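Local coordinates for protein hydroxynitrile lyase (Passiflora edulis, PDB 5Y02) that probably cleaves cyanohydrins such as (R)-mandelonitrile as a hydroxynitrile lyase, working as a homodimer of the stress-responsive A/B barrel family, at residues Asn13-Gln18 with Phe61-Glu66. Numbering follows the deposited sequence.
Sequences NRYKSQ and FTHAYE
Tyr15 sets the edge of its ring against a face of the His63 imidazole in a T-shaped pair, planes at 87° and CE2 over the centre of the five-membered ring. The phenol is buried: its OH donates to Tyr65 OH at 2.7 Å, and Tyr65 OH in turn donates to Asn13 OD1 at 2.8 Å, from above the carbonyl plane rather than on a lone pair. Asn13 turns its amide to Tyr65 with CG between its backbone N and carbonyl carbon (chi1 88°), and ND2 of the same amide lies over one face of the Tyr15 ring. Strands 7-15 and 63-69, antiparallel neighbours in the sheet of this dimeric alpha+beta barrel (stress-responsive A/B barrel) fold, meet at a classic beta bulge: Asn13 O accepts from Thr62 N (2.9 Å) and His63 N (3.2 Å), which approach from opposite faces of its plane. A phenylalanine in place of Tyr65 would probably leave Tyr15 OH and Asn13 OD1 without their shared mate. The Tyr65 side chain lies about 6 Å from the bound (R)-mandelonitrile. A water joins Tyr15 N to Thr62 OG1, which also hydrogen-bonds His63 ND1 at 2.7 Å, in the plane of the imidazole.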
loop_
_atom_site.group_PDB
_atom_site.type_symbol
_atom_site.label_atom_id
_atom_site.label_comp_id
_atom_site.label_asym_id
_atom_site.label_seq_id
_atom_site.Cartn_x
_atom_site.Cartn_y
_atom_site.Cartn_z
ATOM N N ASN A 13 8.063 -3.355 2.300
ATOM C CA ASN A 13 9.484 -3.613 2.499
ATOM C C ASN A 13 9.905 -5.020 2.104
ATOM O O ASN A 13 9.087 -5.877 1.750
ATOM C CB ASN A 13 9.938 -3.257 3.940
ATOM C CG ASN A 13 9.784 -4.399 4.920
ATOM O OD1 ASN A 13 8.814 -5.134 4.877
ATOM N ND2 ASN A 13 10.763 -4.547 5.834
ATOM N N ARG A 14 11.218 -5.200 2.148
ATOM C CA ARG A 14 11.890 -6.453 2.004
ATOM C C ARG A 14 12.964 -6.426 3.082
ATOM O O ARG A 14 13.642 -5.408 3.240
ATOM C CB ARG A 14 12.551 -6.544 0.622
ATOM C CG ARG A 14 13.163 -7.904 0.320
ATOM C CD ARG A 14 14.103 -7.816 -0.885
ATOM N NE ARG A 14 14.719 -9.121 -1.089
ATOM C CZ ARG A 14 14.144 -10.156 -1.704
ATOM N NH1 ARG A 14 12.918 -10.066 -2.236
ATOM N NH2 ARG A 14 14.806 -11.316 -1.789
ATOM N N TYR A 15 13.075 -7.518 3.827
ATOM C CA TYR A 15 14.031 -7.628 4.924
ATOM C C TYR A 15 15.405 -8.058 4.448
ATOM O O TYR A 15 15.539 -8.785 3.462
ATOM C CB TYR A 15 13.534 -8.592 5.996
ATOM C CG TYR A 15 12.418 -7.984 6.804
ATOM C CD1 TYR A 15 12.704 -7.097 7.844
ATOM C CD2 TYR A 15 11.079 -8.248 6.505
ATOM C CE1 TYR A 15 11.696 -6.506 8.584
ATOM C CE2 TYR A 15 10.056 -7.674 7.253
ATOM C CZ TYR A 15 10.368 -6.802 8.281
ATOM O OH TYR A 15 9.377 -6.192 9.009
ATOM N N LYS A 16 16.419 -7.627 5.195
ATOM C CA LYS A 16 17.786 -8.062 4.929
ATOM C C LYS A 16 17.878 -9.574 5.094
ATOM O O LYS A 16 17.285 -10.139 6.008
ATOM C CB LYS A 16 18.728 -7.382 5.894
ATOM C CG LYS A 16 18.723 -5.869 5.762
ATOM C CD LYS A 16 19.994 -5.325 5.202
ATOM C CE LYS A 16 19.894 -3.827 5.072
ATOM N NZ LYS A 16 21.233 -3.208 5.026
ATOM N N SER A 17 18.643 -10.219 4.221
ATOM C CA SER A 17 18.722 -11.674 4.217
ATOM C C SER A 17 19.425 -12.265 5.451
ATOM O O SER A 17 19.210 -13.433 5.742
ATOM C CB SER A 17 19.404 -12.170 2.938
ATOM O OG SER A 17 20.782 -11.902 2.999
ATOM N N GLN A 18 20.281 -11.511 6.149
ATOM C CA GLN A 18 20.986 -12.091 7.299
ATOM C C GLN A 18 20.121 -12.238 8.543
ATOM O O GLN A 18 20.521 -12.910 9.480
ATOM C CB GLN A 18 22.288 -11.326 7.635
ATOM C CG GLN A 18 22.135 -10.103 8.520
ATOM C CD GLN A 18 23.411 -9.263 8.581
ATOM O OE1 GLN A 18 23.829 -8.696 7.569
ATOM N NE2 GLN A 18 24.037 -9.189 9.759
ATOM N N PHE A 61 9.454 -6.761 -3.198
ATOM C CA PHE A 61 8.867 -6.454 -1.891
ATOM C C PHE A 61 8.071 -7.653 -1.387
ATOM O O PHE A 61 7.340 -8.300 -2.142
ATOM C CB PHE A 61 8.008 -5.191 -1.960
ATOM C CG PHE A 61 8.799 -3.949 -2.233
ATOM C CD1 PHE A 61 9.467 -3.295 -1.184
ATOM C CD2 PHE A 61 8.914 -3.441 -3.520
ATOM C CE1 PHE A 61 10.212 -2.160 -1.420
ATOM C CE2 PHE A 61 9.666 -2.296 -3.768
ATOM C CZ PHE A 61 10.319 -1.659 -2.719
ATOM N N THR A 62 8.233 -7.965 -0.110
ATOM C CA THR A 62 7.631 -9.158 0.471
ATOM C C THR A 62 6.524 -8.891 1.477
ATOM O O THR A 62 5.698 -9.766 1.683
ATOM C CB THR A 62 8.683 -10.027 1.156
ATOM O OG1 THR A 62 9.329 -9.270 2.179
ATOM C CG2 THR A 62 9.748 -10.471 0.110
ATOM N N HIS A 63 6.549 -7.726 2.108
ATOM C CA HIS A 63 5.635 -7.373 3.189
ATOM C C HIS A 63 4.995 -6.010 2.939
ATOM O O HIS A 63 5.636 -5.079 2.396
ATOM C CB HIS A 63 6.392 -7.250 4.482
ATOM C CG HIS A 63 6.855 -8.542 5.059
ATOM N ND1 HIS A 63 7.869 -9.292 4.500
ATOM C CD2 HIS A 63 6.490 -9.179 6.199
ATOM C CE1 HIS A 63 8.090 -10.347 5.265
ATOM N NE2 HIS A 63 7.270 -10.302 6.301
ATOM N N ALA A 64 3.726 -5.902 3.338
ATOM C CA ALA A 64 3.007 -4.640 3.345
ATOM C C ALA A 64 2.456 -4.385 4.743
ATOM O O ALA A 64 2.071 -5.330 5.452
ATOM C CB ALA A 64 1.862 -4.655 2.343
ATOM N N TYR A 65 2.416 -3.113 5.100
ATOM C CA TYR A 65 1.873 -2.663 6.390
ATOM C C TYR A 65 1.022 -1.425 6.120
ATOM O O TYR A 65 1.471 -0.488 5.443
ATOM C CB TYR A 65 2.991 -2.320 7.377
ATOM C CG TYR A 65 4.150 -3.271 7.355
ATOM C CD1 TYR A 65 5.137 -3.149 6.373
ATOM C CD2 TYR A 65 4.283 -4.290 8.290
ATOM C CE1 TYR A 65 6.214 -4.001 6.324
ATOM C CE2 TYR A 65 5.374 -5.157 8.248
ATOM C CZ TYR A 65 6.341 -5.000 7.258
ATOM O OH TYR A 65 7.434 -5.827 7.163
ATOM N N GLU A 66 -0.180 -1.398 6.686
ATOM C CA GLU A 66 -1.085 -0.286 6.491
ATOM C C GLU A 66 -1.534 0.236 7.848
ATOM O O GLU A 66 -1.746 -0.549 8.790
ATOM C CB GLU A 66 -2.303 -0.721 5.655
ATOM C CG GLU A 66 -2.937 -2.036 6.089
ATOM C CD GLU A 66 -4.195 -2.373 5.313
ATOM O OE1 GLU A 66 -5.271 -1.877 5.703
ATOM O OE2 GLU A 66 -4.100 -3.093 4.286
HETATM O O HOH W 1 11.845 -9.960 2.935
#